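Local structure of probable tautomerase ywhB (Bacillus subtilis, 2OPA) at residues A[11-14]-A[15-19]. The protein belongs to the tautomerase family of small beta-alpha-beta proteins and is probably an enzyme, here assembled from six chains. Numbering follows the deposited sequence.
Sequences RTDE and QKRNL. With FHC (2-fluoro-3-(4-hydroxyphenyl)-2E-propeneoate), chain C.
Gln15 OE1 takes the backbone N-H of Thr12 at 3.0 Å from Thr12 N, an almost straight bond (N-H...O 167°) that arrives in the carbonyl plane on a lone pair. In return, Thr12 OG1 accepts from Gln15 N at 3.1 Å. The two bonds make a capping box, with Thr12 as N-cap of helix 13-31. The reach depends on both side chains: Thr12 OG1 stands between its own N and carbonyl carbon (chi1 61°), facing the first turn, while Gln15 runs extended beyond CG (chi2 177°), back to the start of the helix. Gln15 CG lies 3.3 Å from Thr12 OG1, and OE1 also rests against CB and CG of Arg11, whose side chain crosses that of Gln15 at about a right angle. Arg11 then leads away to the ligand pocket, where NH1 gives a 2.7 Å hydrogen bond to O2 of 2-fluoro-3-(4-hydroxyphenyl)-2E-propeneoate and NH2 a weak one to O3; Leu8 O also accepts from NH1.

Farther round the turn, Lys16 N donates to Thr12 O, the aliphatic chain of Lys16 passes alongside that oxygen, and water 1 joins Lys16 NZ to Arg11 O. Water 2 links Glu14 OE1 (2.6 Å) to Arg17 NH1 (2.8 Å). Asp13 OD2 lies 3.8 Å from Arg17 NH2, a long salt bridge of charges only, since the oxygen stands well out of the guanidinium plane; the stronger salt bridges run from Asp13 OD1 to Arg56 and from Arg17 NE to Asp59, both of a third subunit.

This helix start belongs to the beta-alpha-beta unit: Lys16 pairs with Glu44 and packs on Ile42 of strand 39-45, Leu19 touches both strands 2-8 and 39-45, and Thr30 and Thr31 of a second subunit pack against Gln15, Asn18 and Arg11.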
ATOM      1  N   ARG A  11      -2.426 -17.846  11.628  1.00 37.14           N
ATOM      2  CA  ARG A  11      -1.426 -18.769  11.120  1.00 36.12           C
ATOM      3  C   ARG A  11      -0.285 -18.953  12.113  1.00 35.81           C
ATOM      4  O   ARG A  11       0.060 -18.035  12.861  1.00 37.78           O
ATOM      5  CB  ARG A  11      -0.869 -18.281   9.777  1.00 36.15           C
ATOM      6  CG  ARG A  11      -1.683 -18.703   8.562  1.00 39.58           C
ATOM      7  CD  ARG A  11      -2.983 -17.945   8.419  1.00 43.16           C
ATOM      8  NE  ARG A  11      -3.791 -18.476   7.321  1.00 50.02           N
ATOM      9  CZ  ARG A  11      -4.795 -17.827   6.732  1.00 52.31           C
ATOM     10  NH1 ARG A  11      -5.120 -16.606   7.133  1.00 52.40           N
ATOM     11  NH2 ARG A  11      -5.475 -18.401   5.745  1.00 51.22           N
ATOM     12  N   THR A  12       0.302 -20.144  12.118  1.00 33.62           N
ATOM     13  CA  THR A  12       1.408 -20.443  13.019  1.00 32.33           C
ATOM     14  C   THR A  12       2.691 -19.835  12.465  1.00 32.85           C
ATOM     15  O   THR A  12       2.761 -19.491  11.286  1.00 33.38           O
ATOM     16  CB  THR A  12       1.599 -21.970  13.171  1.00 33.49           C
ATOM     17  OG1 THR A  12       1.894 -22.547  11.892  1.00 33.69           O
ATOM     18  CG2 THR A  12       0.326 -22.619  13.723  1.00 28.46           C
ATOM     19  N   ASP A  13       3.708 -19.702  13.306  1.00 33.89           N
ATOM     20  CA  ASP A  13       4.976 -19.143  12.855  1.00 35.28           C
ATOM     21  C   ASP A  13       5.581 -20.065  11.786  1.00 37.44           C
ATOM     22  O   ASP A  13       6.272 -19.596  10.877  1.00 36.12           O
ATOM     23  CB  ASP A  13       5.943 -18.985  14.036  1.00 35.21           C
ATOM     24  CG  ASP A  13       7.197 -18.198  13.672  1.00 36.81           C
ATOM     25  OD1 ASP A  13       7.072 -17.034  13.246  1.00 37.16           O
ATOM     26  OD2 ASP A  13       8.314 -18.739  13.818  1.00 37.75           O
ATOM     27  N   GLU A  14       5.306 -21.368  11.890  1.00 37.44           N
ATOM     28  CA  GLU A  14       5.814 -22.340  10.919  1.00 38.76           C
ATOM     29  C   GLU A  14       5.166 -22.136   9.551  1.00 38.29           C
ATOM     30  O   GLU A  14       5.842 -22.215   8.525  1.00 37.97           O
ATOM     31  CB  GLU A  14       5.563 -23.783  11.385  1.00 39.41           C
ATOM     32  CG  GLU A  14       6.461 -24.237  12.526  1.00 45.01           C
ATOM     33  CD  GLU A  14       6.112 -23.583  13.857  1.00 49.79           C
ATOM     34  OE1 GLU A  14       7.018 -23.469  14.710  1.00 53.22           O
ATOM     35  OE2 GLU A  14       4.938 -23.195  14.056  1.00 50.72           O
ATOM     36  N   GLN A  15       3.860 -21.884   9.534  1.00 36.17           N
ATOM     37  CA  GLN A  15       3.172 -21.657   8.276  1.00 35.42           C
ATOM     38  C   GLN A  15       3.708 -20.390   7.623  1.00 35.58           C
ATOM     39  O   GLN A  15       3.805 -20.313   6.401  1.00 37.48           O
ATOM     40  CB  GLN A  15       1.667 -21.519   8.493  1.00 36.20           C
ATOM     41  CG  GLN A  15       0.949 -22.823   8.773  1.00 37.19           C
ATOM     42  CD  GLN A  15      -0.519 -22.604   9.060  1.00 39.46           C
ATOM     43  OE1 GLN A  15      -0.878 -21.915  10.012  1.00 40.04           O
ATOM     44  NE2 GLN A  15      -1.379 -23.184   8.234  1.00 40.97           N
ATOM     45  N   LYS A  16       4.047 -19.397   8.439  1.00 35.10           N
ATOM     46  CA  LYS A  16       4.577 -18.142   7.929  1.00 36.40           C
ATOM     47  C   LYS A  16       5.951 -18.355   7.299  1.00 37.23           C
ATOM     48  O   LYS A  16       6.252 -17.789   6.249  1.00 37.38           O
ATOM     49  CB  LYS A  16       4.674 -17.106   9.055  1.00 35.43           C
ATOM     50  CG  LYS A  16       3.331 -16.651   9.584  1.00 35.15           C
ATOM     51  CD  LYS A  16       3.510 -15.695  10.741  1.00 36.88           C
ATOM     52  CE  LYS A  16       2.174 -15.286  11.331  1.00 38.39           C
ATOM     53  NZ  LYS A  16       2.347 -14.317  12.461  1.00 43.38           N
ATOM     54  N   ARG A  17       6.782 -19.166   7.946  1.00 37.75           N
ATOM     55  CA  ARG A  17       8.110 -19.454   7.428  1.00 38.70           C
ATOM     56  C   ARG A  17       7.995 -20.189   6.089  1.00 39.09           C
ATOM     57  O   ARG A  17       8.721 -19.874   5.142  1.00 38.51           O
ATOM     58  CB  ARG A  17       8.897 -20.313   8.418  1.00 39.86           C
ATOM     59  CG  ARG A  17      10.291 -20.686   7.934  1.00 41.29           C
ATOM     60  CD  ARG A  17      11.001 -21.588   8.929  1.00 46.21           C
ATOM     61  NE  ARG A  17      11.258 -20.918  10.200  1.00 51.30           N
ATOM     62  CZ  ARG A  17      10.947 -21.425  11.394  1.00 53.51           C
ATOM     63  NH1 ARG A  17      10.360 -22.614  11.486  1.00 53.87           N
ATOM     64  NH2 ARG A  17      11.229 -20.742  12.498  1.00 54.17           N
ATOM     65  N   ASN A  18       7.078 -21.156   6.017  1.00 37.56           N
ATOM     66  CA  ASN A  18       6.870 -21.926   4.796  1.00 38.92           C
ATOM     67  C   ASN A  18       6.344 -21.039   3.683  1.00 37.49           C
ATOM     68  O   ASN A  18       6.780 -21.151   2.539  1.00 37.46           O
ATOM     69  CB  ASN A  18       5.900 -23.093   5.035  1.00 40.57           C
ATOM     70  CG  ASN A  18       6.427 -24.085   6.064  1.00 45.58           C
ATOM     71  OD1 ASN A  18       7.647 -24.290   6.181  1.00 49.14           O
ATOM     72  ND2 ASN A  18       5.512 -24.722   6.806  1.00 46.67           N
ATOM     73  N   LEU A  19       5.406 -20.162   4.026  1.00 36.10           N
ATOM     74  CA  LEU A  19       4.820 -19.226   3.070  1.00 33.93           C
ATOM     75  C   LEU A  19       5.927 -18.421   2.391  1.00 33.71           C
ATOM     76  O   LEU A  19       5.989 -18.316   1.168  1.00 32.40           O
ATOM     77  CB  LEU A  19       3.872 -18.272   3.799  1.00 33.29           C
ATOM     78  CG  LEU A  19       3.361 -17.049   3.039  1.00 32.69           C
ATOM     79  CD1 LEU A  19       2.392 -17.486   1.963  1.00 31.73           C
ATOM     80  CD2 LEU A  19       2.684 -16.085   4.011  1.00 32.68           C
TER
HETATM   81  C1  FHC C 500     -10.492 -14.758   3.636  1.00 87.28           C
HETATM   82  C7  FHC C 500      -9.213 -14.020   3.578  1.00 85.74           C
HETATM   83  C8  FHC C 500      -7.920 -14.201   3.974  1.00 84.05           C
HETATM   84  C9  FHC C 500      -7.256 -15.330   4.677  1.00 83.02           C
HETATM   85  O3  FHC C 500      -7.993 -16.394   5.012  1.00 84.37           O
HETATM   86  O2  FHC C 500      -6.078 -15.310   4.950  1.00 79.41           O
HETATM   87  F1  FHC C 500      -7.065 -13.187   3.688  1.00 84.94           F
HETATM   88  C6  FHC C 500     -11.649 -14.140   3.061  1.00 87.81           C
HETATM   89  C5  FHC C 500     -12.883 -14.807   3.096  1.00 87.88           C
HETATM   90  C4  FHC C 500     -13.028 -16.077   3.685  1.00 88.46           C
HETATM   91  O1  FHC C 500     -14.247 -16.704   3.703  1.00 88.93           O
HETATM   92  C3  FHC C 500     -11.893 -16.708   4.262  1.00 88.22           C
HETATM   93  C2  FHC C 500     -10.653 -16.052   4.233  1.00 87.33           C
HETATM   94  O   HOH W   1       2.286 -16.721  14.478  1.00 48.88           O
HETATM   95  O   HOH W   2       9.445 -22.647  14.126  1.00 51.77           O